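Local coordinates for hemin ABC transporter, periplasmic hemin-binding protein HutB (Vibrio cholerae, PDB 5KHL) that probably binds heme in the periplasm and delivers it to an ABC transporter in the inner membrane for import into the cell, at residues Glu36-Ala41 against Gln119-Glu124; Thr112-Ile117 against Gln128-Asn133; Asn183-Ser188 against Ile201-Asp206; Ala223-Val228 against Lys240-Ile245. All blocks are in the same frame, centred on the assembly; numbering follows the deposited sequence.

Interaction 1: residues Glu36-Ala41 against Gln119-Glu124; sequences EQQLVA and QITHTE
Gln-38 and Thr-121 carry this contact between them, and it illustrates how one side-chain amide can join the 3-10 turn before a strand to the chain leaving a helix. Gln-38 ends the 3-10 turn that precedes strand 39-42, while Thr-121 lies where helix 107-120 runs out. With CG anti to its own carbonyl carbon (chi1 -60°) and the rest of the chain extended, the glutamine reaches over to Thr-121 at a slant. Gln-38 NE2 donates to the main-chain oxygen of Thr-121 over 3.1 Å, with a nearly linear N-H...O angle of 172°. The oxygen lies almost in the amide plane of Gln-38 and receives the hydrogen on a lone pair, in its own carbonyl plane. The other branch of the amide rests on carbon: Gln-38 OE1 stands 3.5 Å from Thr-121 CB and 3.7 Å from its CG2. The hydroxyl of Thr-121 is engaged instead with its own side of the contact, bonded to Ile-117 O in the helix and receiving a bond from Thr-123 OG1 at 3.1 Å from Thr-121 OG1. Beyond it, His-122 takes positive phi in a Schellman motif. Ile-19, on the neighbouring strand, touches both Gln-38 and Thr-121. Chemically the joint is lopsided: the amide's NH2 is well spent on a main-chain carbonyl, whereas burying OE1 without a polar partner in the model probably costs some of what the NE2 bond gains.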
loop_
_atom_site.group_PDB
_atom_site.type_symbol
_atom_site.label_atom_id
_atom_site.label_comp_id
_atom_site.label_asym_id
_atom_site.label_seq_id
_atom_site.Cartn_x
_atom_site.Cartn_y
_atom_site.Cartn_z
ATOM N N GLU A 36 18.757 -6.585 -1.731
ATOM C CA GLU A 36 18.963 -5.371 -0.937
ATOM C C GLU A 36 20.373 -4.773 -1.071
ATOM O O GLU A 36 20.550 -3.590 -0.883
ATOM C CB GLU A 36 18.653 -5.626 0.544
ATOM C CG GLU A 36 19.282 -6.871 1.112
ATOM C CD GLU A 36 19.083 -6.983 2.615
ATOM O OE1 GLU A 36 18.701 -5.975 3.245
ATOM O OE2 GLU A 36 19.313 -8.082 3.167
ATOM N N GLN A 37 21.369 -5.578 -1.425
ATOM C CA GLN A 37 22.748 -5.075 -1.549
ATOM C C GLN A 37 22.890 -4.130 -2.741
ATOM O O GLN A 37 23.896 -3.436 -2.868
ATOM C CB GLN A 37 23.749 -6.236 -1.671
ATOM C CG GLN A 37 23.556 -7.112 -2.903
ATOM C CD GLN A 37 22.316 -8.003 -2.820
ATOM O OE1 GLN A 37 21.701 -8.129 -1.759
ATOM N NE2 GLN A 37 21.942 -8.620 -3.945
ATOM N N GLN A 38 21.872 -4.103 -3.602
ATOM C CA GLN A 38 21.855 -3.235 -4.780
ATOM C C GLN A 38 21.324 -1.830 -4.490
ATOM O O GLN A 38 21.573 -0.901 -5.255
ATOM C CB GLN A 38 21.023 -3.879 -5.888
ATOM C CG GLN A 38 21.555 -5.224 -6.331
ATOM C CD GLN A 38 20.782 -5.788 -7.512
ATOM O OE1 GLN A 38 20.098 -5.054 -8.226
ATOM N NE2 GLN A 38 20.884 -7.094 -7.719
ATOM N N LEU A 39 20.577 -1.686 -3.397
ATOM C CA LEU A 39 20.079 -0.388 -2.970
ATOM C C LEU A 39 21.233 0.506 -2.507
ATOM O O LEU A 39 22.121 0.059 -1.787
ATOM C CB LEU A 39 19.054 -0.532 -1.836
ATOM C CG LEU A 39 17.665 -1.105 -2.125
ATOM C CD1 LEU A 39 16.957 -1.393 -0.815
ATOM C CD2 LEU A 39 16.863 -0.129 -2.939
ATOM N N VAL A 40 21.202 1.760 -2.942
ATOM C CA VAL A 40 22.088 2.793 -2.416
ATOM C C VAL A 40 21.290 3.836 -1.657
ATOM O O VAL A 40 21.844 4.599 -0.895
ATOM C CB VAL A 40 22.893 3.499 -3.523
ATOM C CG1 VAL A 40 23.808 2.514 -4.205
ATOM C CG2 VAL A 40 21.958 4.174 -4.525
ATOM N N ALA A 41 19.978 3.854 -1.868
ATOM C CA ALA A 41 19.106 4.826 -1.215
ATOM C C ALA A 41 17.647 4.455 -1.428
ATOM O O ALA A 41 17.303 3.811 -2.397
ATOM C CB ALA A 41 19.380 6.223 -1.751
ATOM N N GLN A 119 13.437 -8.287 -13.249
ATOM C CA GLN A 119 14.164 -7.988 -14.476
ATOM C C GLN A 119 15.281 -6.933 -14.283
ATOM O O GLN A 119 16.415 -7.129 -14.719
ATOM C CB GLN A 119 13.178 -7.516 -15.549
ATOM C CG GLN A 119 13.764 -7.429 -16.942
ATOM C CD GLN A 119 12.934 -6.565 -17.872
ATOM O OE1 GLN A 119 13.196 -6.491 -19.077
ATOM N NE2 GLN A 119 11.927 -5.897 -17.313
ATOM N N ILE A 120 14.953 -5.819 -13.631
ATOM C CA ILE A 120 15.916 -4.740 -13.416
ATOM C C ILE A 120 17.053 -5.203 -12.518
ATOM O O ILE A 120 18.223 -4.930 -12.798
ATOM C CB ILE A 120 15.258 -3.497 -12.797
ATOM C CG1 ILE A 120 14.123 -2.983 -13.691
ATOM C CG2 ILE A 120 16.300 -2.396 -12.562
ATOM C CD1 ILE A 120 13.011 -2.245 -12.928
ATOM N N THR A 121 16.700 -5.935 -11.463
ATOM C CA THR A 121 17.669 -6.381 -10.468
ATOM C C THR A 121 18.294 -7.740 -10.800
ATOM O O THR A 121 19.097 -8.269 -10.025
ATOM C CB THR A 121 17.023 -6.452 -9.082
ATOM O OG1 THR A 121 16.005 -7.457 -9.084
ATOM C CG2 THR A 121 16.409 -5.104 -8.728
ATOM N N HIS A 122 17.924 -8.283 -11.959
ATOM C CA HIS A 122 18.458 -9.544 -12.450
ATOM C C HIS A 122 18.253 -10.691 -11.466
ATOM O O HIS A 122 19.141 -11.522 -11.271
ATOM C CB HIS A 122 19.940 -9.388 -12.780
ATOM C CG HIS A 122 20.242 -8.194 -13.635
ATOM N ND1 HIS A 122 19.799 -8.079 -14.935
ATOM C CD2 HIS A 122 20.940 -7.064 -13.374
ATOM C CE1 HIS A 122 20.215 -6.931 -15.441
ATOM N NE2 HIS A 122 20.909 -6.296 -14.515
ATOM N N THR A 123 17.073 -10.737 -10.857
ATOM C CA THR A 123 16.730 -11.833 -9.961
ATOM C C THR A 123 15.486 -12.582 -10.458
ATOM O O THR A 123 14.662 -13.023 -9.655
ATOM C CB THR A 123 16.490 -11.334 -8.514
ATOM O OG1 THR A 123 15.382 -10.429 -8.497
ATOM C CG2 THR A 123 17.726 -10.621 -7.966
ATOM N N GLU A 124 15.354 -12.728 -11.774
ATOM C CA GLU A 124 14.205 -13.432 -12.351
ATOM C C GLU A 124 14.034 -14.797 -11.728
ATOM O O GLU A 124 12.914 -15.262 -11.537
ATOM C CB GLU A 124 14.354 -13.597 -13.851
ATOM C CG GLU A 124 15.770 -13.393 -14.308
ATOM C CD GLU A 124 15.983 -11.972 -14.701
ATOM O OE1 GLU A 124 14.946 -11.300 -14.895
ATOM O OE2 GLU A 124 17.150 -11.538 -14.815
#

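Interaction 2: residues Thr112-Ile117 against Gln128-Asn133; sequences TRIDQI and QKLKEN
The carboxylate of Asp-115 is the flat group here, and the ammonium of Lys-131 meets it on the syn side of OD2, 21° out of the carboxylate plane. Lys-131 NZ lies 3.0 Å from Asp-115 OD2 in a salt bridge, and a second, weak hydrogen bond runs from the same nitrogen to OD1, so the charge is shared between both oxygens. The two side chains cross at about a right angle. A bend at chi3 (-70°) brings NZ of Lys-131 to the carboxylate, and Lys-131 CE comes within 3.4 Å of Asp-115 OD2. Such a chain is useful twice over, because its aliphatic part is also a packing surface: Lys-131 CG sits 3.6 Å from Ile-114 CG2, the two side chains sliding past each other in opposite directions. Ile-114, which is buried and also touches Leu-29 of helix 24-32, spreads over Leu-130 too, its CD1 lying 3.9 Å from Leu-130 CD2. Apolar contact thus lies beside an ion pair at the partly exposed margin. The two helix segments run antiparallel at 164°, with axes 10.1 Å apart, as expected of a helical hairpin. Helix 125-143 then leads from the N-terminal lobe to the first strand of the C-terminal one, consistent with the single long helix that links the two lobes in the FE_B12_PBP family of periplasmic binding proteins.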
loop_
_atom_site.group_PDB
_atom_site.type_symbol
_atom_site.label_atom_id
_atom_site.label_comp_id
_atom_site.label_asym_id
_atom_site.label_seq_id
_atom_site.Cartn_x
_atom_site.Cartn_y
_atom_site.Cartn_z
ATOM N N THR A 112 2.854 -8.208 -11.867
ATOM C CA THR A 112 3.583 -7.429 -12.875
ATOM C C THR A 112 4.774 -6.661 -12.264
ATOM O O THR A 112 5.876 -6.605 -12.841
ATOM C CB THR A 112 2.625 -6.419 -13.578
ATOM O OG1 THR A 112 1.544 -7.127 -14.199
ATOM C CG2 THR A 112 3.349 -5.602 -14.625
ATOM N N ARG A 113 4.541 -6.069 -11.097
ATOM C CA ARG A 113 5.577 -5.344 -10.373
ATOM C C ARG A 113 6.749 -6.262 -10.035
ATOM O O ARG A 113 7.914 -5.879 -10.175
ATOM C CB ARG A 113 4.990 -4.713 -9.101
ATOM C CG ARG A 113 5.739 -3.467 -8.599
ATOM C CD ARG A 113 4.791 -2.470 -7.895
ATOM N NE ARG A 113 4.081 -3.113 -6.811
ATOM C CZ ARG A 113 2.773 -3.312 -6.768
ATOM N NH1 ARG A 113 1.981 -2.883 -7.740
ATOM N NH2 ARG A 113 2.265 -3.937 -5.728
ATOM N N ILE A 114 6.437 -7.483 -9.613
ATOM C CA ILE A 114 7.472 -8.466 -9.283
ATOM C C ILE A 114 8.304 -8.767 -10.516
ATOM O O ILE A 114 9.535 -8.852 -10.439
ATOM C CB ILE A 114 6.869 -9.781 -8.708
ATOM C CG1 ILE A 114 6.195 -9.524 -7.360
ATOM C CG2 ILE A 114 7.946 -10.862 -8.525
ATOM C CD1 ILE A 114 5.504 -10.735 -6.787
ATOM N N ASP A 115 7.638 -8.900 -11.662
ATOM C CA ASP A 115 8.347 -9.146 -12.922
ATOM C C ASP A 115 9.241 -7.970 -13.284
ATOM O O ASP A 115 10.389 -8.162 -13.682
ATOM C CB ASP A 115 7.370 -9.409 -14.081
ATOM C CG ASP A 115 6.824 -10.808 -14.092
ATOM O OD1 ASP A 115 5.756 -10.977 -14.702
ATOM O OD2 ASP A 115 7.443 -11.728 -13.515
ATOM N N GLN A 116 8.694 -6.759 -13.155
ATOM C CA GLN A 116 9.402 -5.540 -13.558
ATOM C C GLN A 116 10.674 -5.361 -12.748
ATOM O O GLN A 116 11.713 -5.043 -13.301
ATOM C CB GLN A 116 8.505 -4.309 -13.411
ATOM C CG GLN A 116 7.487 -4.139 -14.552
ATOM C CD GLN A 116 6.381 -3.154 -14.205
ATOM O OE1 GLN A 116 5.921 -3.093 -13.066
ATOM N NE2 GLN A 116 5.956 -2.374 -15.188
ATOM N N ILE A 117 10.587 -5.626 -11.446
ATOM C CA ILE A 117 11.736 -5.515 -10.544
ATOM C C ILE A 117 12.760 -6.634 -10.721
ATOM O O ILE A 117 13.966 -6.376 -10.784
ATOM C CB ILE A 117 11.294 -5.509 -9.051
ATOM C CG1 ILE A 117 10.429 -4.284 -8.730
ATOM C CG2 ILE A 117 12.506 -5.596 -8.138
ATOM C CD1 ILE A 117 10.798 -3.049 -9.524
ATOM N N GLN A 128 9.382 -16.455 -9.963
ATOM C CA GLN A 128 8.354 -17.481 -9.953
ATOM C C GLN A 128 8.051 -17.904 -8.537
ATOM O O GLN A 128 6.897 -17.885 -8.128
ATOM C CB GLN A 128 8.764 -18.683 -10.813
ATOM C CG GLN A 128 8.158 -18.660 -12.224
ATOM C CD GLN A 128 8.260 -17.283 -12.903
ATOM O OE1 GLN A 128 7.282 -16.776 -13.466
ATOM N NE2 GLN A 128 9.448 -16.683 -12.859
ATOM N N LYS A 129 9.077 -18.240 -7.769
ATOM C CA LYS A 129 8.831 -18.678 -6.404
ATOM C C LYS A 129 8.135 -17.609 -5.559
ATOM O O LYS A 129 7.311 -17.940 -4.714
ATOM C CB LYS A 129 10.134 -19.127 -5.743
ATOM C CG LYS A 129 10.290 -20.650 -5.736
ATOM C CD LYS A 129 9.050 -21.314 -5.117
ATOM C CE LYS A 129 9.176 -22.832 -5.059
ATOM N NZ LYS A 129 8.177 -23.394 -4.092
ATOM N N LEU A 130 8.435 -16.337 -5.811
ATOM C CA LEU A 130 7.791 -15.246 -5.069
ATOM C C LEU A 130 6.377 -14.967 -5.594
ATOM O O LEU A 130 5.451 -14.730 -4.821
ATOM C CB LEU A 130 8.645 -13.972 -5.116
ATOM C CG LEU A 130 7.997 -12.761 -4.419
ATOM C CD1 LEU A 130 7.888 -12.976 -2.927
ATOM C CD2 LEU A 130 8.736 -11.478 -4.706
ATOM N N LYS A 131 6.205 -14.996 -6.910
ATOM C CA LYS A 131 4.873 -14.823 -7.466
ATOM C C LYS A 131 4.011 -15.990 -7.023
ATOM O O LYS A 131 2.822 -15.833 -6.758
ATOM C CB LYS A 131 4.912 -14.719 -8.987
ATOM C CG LYS A 131 5.753 -13.561 -9.505
ATOM C CD LYS A 131 5.284 -13.092 -10.874
ATOM C CE LYS A 131 5.596 -14.096 -11.943
ATOM N NZ LYS A 131 5.144 -13.576 -13.240
ATOM N N GLU A 132 4.638 -17.152 -6.905
ATOM C CA GLU A 132 3.949 -18.338 -6.430
ATOM C C GLU A 132 3.482 -18.187 -4.999
ATOM O O GLU A 132 2.348 -18.536 -4.690
ATOM C CB GLU A 132 4.838 -19.576 -6.542
ATOM C CG GLU A 132 4.879 -20.166 -7.929
ATOM C CD GLU A 132 5.907 -21.268 -8.033
ATOM O OE1 GLU A 132 6.214 -21.869 -6.977
ATOM O OE2 GLU A 132 6.415 -21.525 -9.153
ATOM N N ASN A 133 4.341 -17.688 -4.117
ATOM C CA ASN A 133 3.895 -17.468 -2.754
ATOM C C ASN A 133 2.768 -16.457 -2.746
ATOM O O ASN A 133 1.771 -16.628 -2.036
ATOM C CB ASN A 133 5.021 -16.988 -1.844
ATOM C CG ASN A 133 4.566 -16.836 -0.389
ATOM O OD1 ASN A 133 4.851 -15.830 0.269
ATOM N ND2 ASN A 133 3.847 -17.842 0.113
#

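Interaction 3: residues Asn183-Ser188 against Ile201-Asp206; sequences NPASPS and IEMQPD
Just before Pro-184, whose ring rests on Met-203, the carbonyl oxygen of Asn-183 is gripped twice by one residue. The backbone N of Ser-186 donates to Asn-183 O at 2.8 Å, closing a type I beta turn, and Ser-186 OG reaches the same oxygen at 3.0 Å, in its carbonyl plane. Asn-183 also sends ND2 to Asp-173 and to the backbone oxygen of Ala-166, which ties the start of the turn to its surroundings. The turn so fixed presents a proline and an alanine to the end of helix 197-203, where the mixed sheet of the C-terminal lobe lies beneath: Leu-153 of strand 152-156 touches Pro-184, Ala-185 and Met-203 alike. Pro-184 CB packs 3.5 Å from Met-203 CG, the two side chains crossing obliquely. Since CG stands anti to the methionine's carbonyl carbon (chi1 -69°) and the chain is extended beyond it, the thioether runs on along the turn. Met-203 SD passes 3.9 Å from Pro-184 CB, and its CE stops 3.9 Å from Ala-185 CA. After Met-203 the helix gives way at Gln-204, which has positive phi and folds its side chain back to bond NE2 to Ile-201 O, while the same nitrogen also donates to Ala-233 O.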
loop_
_atom_site.group_PDB
_atom_site.type_symbol
_atom_site.label_atom_id
_atom_site.label_comp_id
_atom_site.label_asym_id
_atom_site.label_seq_id
_atom_site.Cartn_x
_atom_site.Cartn_y
_atom_site.Cartn_z
ATOM N N ASN A 183 -17.016 -4.587 0.256
ATOM C CA ASN A 183 -16.803 -3.160 0.445
ATOM C C ASN A 183 -18.031 -2.409 -0.029
ATOM O O ASN A 183 -18.154 -2.150 -1.215
ATOM C CB ASN A 183 -15.577 -2.668 -0.316
ATOM C CG ASN A 183 -15.366 -1.182 -0.150
ATOM O OD1 ASN A 183 -15.905 -0.575 0.781
ATOM N ND2 ASN A 183 -14.581 -0.580 -1.048
ATOM N N PRO A 184 -18.930 -2.038 0.899
ATOM C CA PRO A 184 -20.211 -1.423 0.514
ATOM C C PRO A 184 -20.029 -0.161 -0.331
ATOM O O PRO A 184 -20.896 0.207 -1.128
ATOM C CB PRO A 184 -20.874 -1.084 1.858
ATOM C CG PRO A 184 -20.077 -1.801 2.911
ATOM C CD PRO A 184 -18.696 -2.005 2.353
ATOM N N ALA A 185 -18.886 0.488 -0.166
ATOM C CA ALA A 185 -18.580 1.686 -0.936
ATOM C C ALA A 185 -18.151 1.409 -2.379
ATOM O O ALA A 185 -18.213 2.316 -3.204
ATOM C CB ALA A 185 -17.487 2.493 -0.220
ATOM N N SER A 186 -17.711 0.182 -2.679
ATOM C CA SER A 186 -16.962 -0.104 -3.932
ATOM C C SER A 186 -17.740 -0.018 -5.247
ATOM O O SER A 186 -17.147 0.256 -6.285
ATOM C CB SER A 186 -16.275 -1.485 -3.868
ATOM O OG SER A 186 -17.158 -2.579 -4.054
ATOM N N PRO A 187 -19.053 -0.268 -5.231
ATOM C CA PRO A 187 -19.747 0.049 -6.486
ATOM C C PRO A 187 -19.865 1.564 -6.718
ATOM O O PRO A 187 -19.271 2.105 -7.654
ATOM C CB PRO A 187 -21.126 -0.583 -6.293
ATOM C CG PRO A 187 -21.281 -0.709 -4.785
ATOM C CD PRO A 187 -19.910 -0.997 -4.279
ATOM N N SER A 188 -20.609 2.230 -5.836
ATOM C CA SER A 188 -20.951 3.653 -5.952
ATOM C C SER A 188 -19.784 4.643 -5.928
ATOM O O SER A 188 -19.857 5.721 -6.522
ATOM C CB SER A 188 -21.917 4.019 -4.828
ATOM O OG SER A 188 -21.759 3.137 -3.731
ATOM N N ILE A 201 -24.251 5.228 7.454
ATOM C CA ILE A 201 -25.388 4.616 8.127
ATOM C C ILE A 201 -26.035 3.532 7.248
ATOM O O ILE A 201 -26.345 2.435 7.721
ATOM C CB ILE A 201 -26.457 5.649 8.482
ATOM C CG1 ILE A 201 -25.906 6.708 9.429
ATOM C CG2 ILE A 201 -27.638 4.976 9.118
ATOM C CD1 ILE A 201 -26.911 7.833 9.693
ATOM N N GLU A 202 -26.218 3.848 5.968
ATOM C CA GLU A 202 -26.840 2.923 5.034
ATOM C C GLU A 202 -26.005 1.658 4.818
ATOM O O GLU A 202 -26.553 0.552 4.795
ATOM C CB GLU A 202 -27.100 3.618 3.689
ATOM C CG GLU A 202 -27.878 2.771 2.688
ATOM C CD GLU A 202 -29.091 2.075 3.304
ATOM O OE1 GLU A 202 -29.363 0.915 2.916
ATOM O OE2 GLU A 202 -29.784 2.670 4.164
ATOM N N MET A 203 -24.688 1.828 4.678
ATOM C CA MET A 203 -23.770 0.718 4.379
ATOM C C MET A 203 -23.582 -0.261 5.538
ATOM O O MET A 203 -23.156 -1.394 5.341
ATOM C CB MET A 203 -22.401 1.253 3.955
ATOM C CG MET A 203 -22.408 1.938 2.622
ATOM S SD MET A 203 -20.885 2.836 2.324
ATOM C CE MET A 203 -21.326 3.795 0.863
ATOM N N GLN A 204 -23.890 0.193 6.742
ATOM C CA GLN A 204 -23.867 -0.664 7.919
ATOM C C GLN A 204 -22.618 -1.555 8.075
ATOM O O GLN A 204 -22.745 -2.762 8.281
ATOM C CB GLN A 204 -25.118 -1.538 7.908
ATOM C CG GLN A 204 -26.385 -0.786 8.258
ATOM C CD GLN A 204 -26.390 -0.315 9.701
ATOM O OE1 GLN A 204 -26.601 -1.102 10.623
ATOM N NE2 GLN A 204 -26.142 0.969 9.903
ATOM N N PRO A 205 -21.416 -0.958 7.996
ATOM C CA PRO A 205 -20.210 -1.789 8.094
ATOM C C PRO A 205 -20.157 -2.611 9.385
ATOM O O PRO A 205 -20.573 -2.130 10.444
ATOM C CB PRO A 205 -19.073 -0.761 8.071
ATOM C CG PRO A 205 -19.695 0.490 8.616
ATOM C CD PRO A 205 -21.098 0.484 8.081
ATOM N N ASP A 206 -19.668 -3.843 9.288
ATOM C CA ASP A 206 -19.422 -4.682 10.456
ATOM C C ASP A 206 -18.058 -4.353 11.045
ATOM O O ASP A 206 -17.817 -4.487 12.256
ATOM C CB ASP A 206 -19.495 -6.156 10.074
ATOM C CG ASP A 206 -20.837 -6.531 9.473
ATOM O OD1 ASP A 206 -21.842 -6.469 10.207
ATOM O OD2 ASP A 206 -20.886 -6.892 8.278
#

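Interaction 4: residues Ala223-Val228 against Lys240-Ile245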
loop_
_atom_site.group_PDB
_atom_site.type_symbol
_atom_site.label_atom_id
_atom_site.label_comp_id
_atom_site.label_asym_id
_atom_site.label_seq_id
_atom_site.Cartn_x
_atom_site.Cartn_y
_atom_site.Cartn_z
ATOM N N ALA A 223 -11.863 6.207 20.297
ATOM C CA ALA A 223 -11.512 7.564 19.894
ATOM C C ALA A 223 -11.923 7.867 18.462
ATOM O O ALA A 223 -12.407 8.958 18.179
ATOM C CB ALA A 223 -10.030 7.792 20.061
ATOM N N VAL A 224 -11.717 6.914 17.552
ATOM C CA VAL A 224 -12.206 7.078 16.184
ATOM C C VAL A 224 -13.741 7.138 16.200
ATOM O O VAL A 224 -14.365 7.905 15.455
ATOM C CB VAL A 224 -11.716 5.940 15.258
ATOM C CG1 VAL A 224 -12.515 5.906 13.965
ATOM C CG2 VAL A 224 -10.228 6.105 14.979
ATOM N N LEU A 225 -14.339 6.334 17.075
ATOM C CA LEU A 225 -15.761 6.431 17.363
ATOM C C LEU A 225 -16.121 7.842 17.842
ATOM O O LEU A 225 -17.151 8.385 17.439
ATOM C CB LEU A 225 -16.169 5.394 18.411
ATOM C CG LEU A 225 -17.099 4.249 18.005
ATOM C CD1 LEU A 225 -17.234 3.268 19.164
ATOM C CD2 LEU A 225 -18.474 4.776 17.581
ATOM N N ASN A 226 -15.283 8.429 18.702
ATOM C CA ASN A 226 -15.483 9.816 19.126
ATOM C C ASN A 226 -15.438 10.728 17.905
ATOM O O ASN A 226 -16.170 11.714 17.824
ATOM C CB ASN A 226 -14.422 10.270 20.151
ATOM C CG ASN A 226 -14.617 9.664 21.535
ATOM O OD1 ASN A 226 -15.722 9.286 21.917
ATOM N ND2 ASN A 226 -13.532 9.583 22.298
ATOM N N ALA A 227 -14.577 10.368 16.955
ATOM C CA ALA A 227 -14.303 11.189 15.780
ATOM C C ALA A 227 -15.433 11.115 14.760
ATOM O O ALA A 227 -15.739 12.098 14.074
ATOM C CB ALA A 227 -12.979 10.758 15.137
ATOM N N VAL A 228 -16.039 9.932 14.664
ATOM C CA VAL A 228 -17.081 9.652 13.683
ATOM C C VAL A 228 -18.322 9.100 14.379
ATOM O O VAL A 228 -18.621 7.900 14.296
ATOM C CB VAL A 228 -16.576 8.664 12.636
ATOM C CG1 VAL A 228 -17.628 8.443 11.541
ATOM C CG2 VAL A 228 -15.278 9.176 12.053
ATOM N N LYS A 240 -17.510 -1.471 18.634
ATOM C CA LYS A 240 -16.157 -0.892 18.629
ATOM C C LYS A 240 -15.201 -1.756 17.800
ATOM O O LYS A 240 -14.044 -1.965 18.159
ATOM C CB LYS A 240 -15.626 -0.722 20.057
ATOM C CG LYS A 240 -16.530 0.078 21.005
ATOM C CD LYS A 240 -16.027 -0.038 22.446
ATOM C CE LYS A 240 -17.020 0.522 23.454
ATOM N NZ LYS A 240 -17.056 2.008 23.436
ATOM N N ASN A 241 -15.708 -2.281 16.693
ATOM C CA ASN A 241 -14.916 -3.160 15.861
ATOM C C ASN A 241 -14.135 -2.325 14.837
ATOM O O ASN A 241 -14.294 -2.467 13.632
ATOM C CB ASN A 241 -15.817 -4.205 15.211
ATOM C CG ASN A 241 -15.032 -5.339 14.571
ATOM O OD1 ASN A 241 -15.489 -5.955 13.615
ATOM N ND2 ASN A 241 -13.843 -5.608 15.086
ATOM N N ILE A 242 -13.295 -1.436 15.370
ATOM C CA ILE A 242 -12.490 -0.491 14.597
ATOM C C ILE A 242 -11.020 -0.913 14.611
ATOM O O ILE A 242 -10.362 -0.864 15.646
ATOM C CB ILE A 242 -12.650 0.942 15.147
ATOM C CG1 ILE A 242 -14.072 1.431 14.863
ATOM C CG2 ILE A 242 -11.630 1.893 14.525
ATOM C CD1 ILE A 242 -14.570 2.414 15.874
ATOM N N VAL A 243 -10.514 -1.320 13.449
ATOM C CA VAL A 243 -9.264 -2.070 13.351
ATOM C C VAL A 243 -8.178 -1.347 12.542
ATOM O O VAL A 243 -8.440 -0.782 11.478
ATOM C CB VAL A 243 -9.533 -3.462 12.720
ATOM C CG1 VAL A 243 -8.262 -4.246 12.581
ATOM C CG2 VAL A 243 -10.549 -4.223 13.564
ATOM N N ALA A 244 -6.953 -1.379 13.052
ATOM C CA ALA A 244 -5.854 -0.653 12.431
ATOM C C ALA A 244 -5.197 -1.476 11.343
ATOM O O ALA A 244 -4.917 -2.658 11.528
ATOM C CB ALA A 244 -4.825 -0.247 13.485
ATOM N N ILE A 245 -4.955 -0.843 10.205
ATOM C CA ILE A 245 -4.240 -1.489 9.122
ATOM C C ILE A 245 -2.991 -0.652 8.791
ATOM O O ILE A 245 -3.059 0.560 8.690
ATOM C CB ILE A 245 -5.162 -1.695 7.870
ATOM C CG1 ILE A 245 -4.444 -2.475 6.776
ATOM C CG2 ILE A 245 -5.688 -0.361 7.316
ATOM C CD1 ILE A 245 -5.353 -2.863 5.608
#
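A beta-alpha-beta unit of the C-terminal lobe, in which Leu-225 and Val-224 of helix 221-227 cover Ile-242 of strand 242-244, shows how a connecting helix is seated on the strand that follows it. Ile-242 divides its branches between two successive helix residues. Ile-242 CD1, placed by an extended chi2 (151°), lies 3.8 Å from Leu-225 CG, while Ile-242 CG2 is 4.1 Å from both CB and CG1 of Val-224. Val-224 additionally touches Val-210 on the neighbouring strand, so its isopropyl group spans two strands. The outer margin of the contact is made by Lys-240, where the aliphatic chain rather than the charge does the touching: Lys-240 CG sits 3.7 Å from Leu-225 CD1, the side chains crossing at roughly a right angle. Its ammonium goes to a salt bridge with Asp-222, close to the start of the same helix. Lys-240 has positive phi as the C-prime residue of the Schellman motif ending helix 235-238. The strand then starts at Ile-242, pairing in parallel with 207-210 at the border of the sheet. The arrangement is a parallel beta-alpha-beta crossover whose connection also holds helix 235-238, consistent with the alpha/beta lobes of this family.

How the interactions relate
The four contacts come in two pairs, one to each part of the fold. Interactions 1 and 2, with centres 14 Å apart, share helix 107-120: its middle pairs with helix 125-143, its end with the edge of the four-stranded parallel sheet, and their segments alternate along the chain. Interactions 3 and 4 follow in series, centres 16 Å apart, around the five-stranded mixed sheet, and meet at Asp-206 and Asn-241. Between interactions 1 and 3 the centres are about 41 Å apart, on opposite sides of the chain's centre. Helix 125-143, used by interaction 2, bridges the two sheets, consistent with a two-lobed binding protein in which each of these contacts stays within one lobe or on the linking helix.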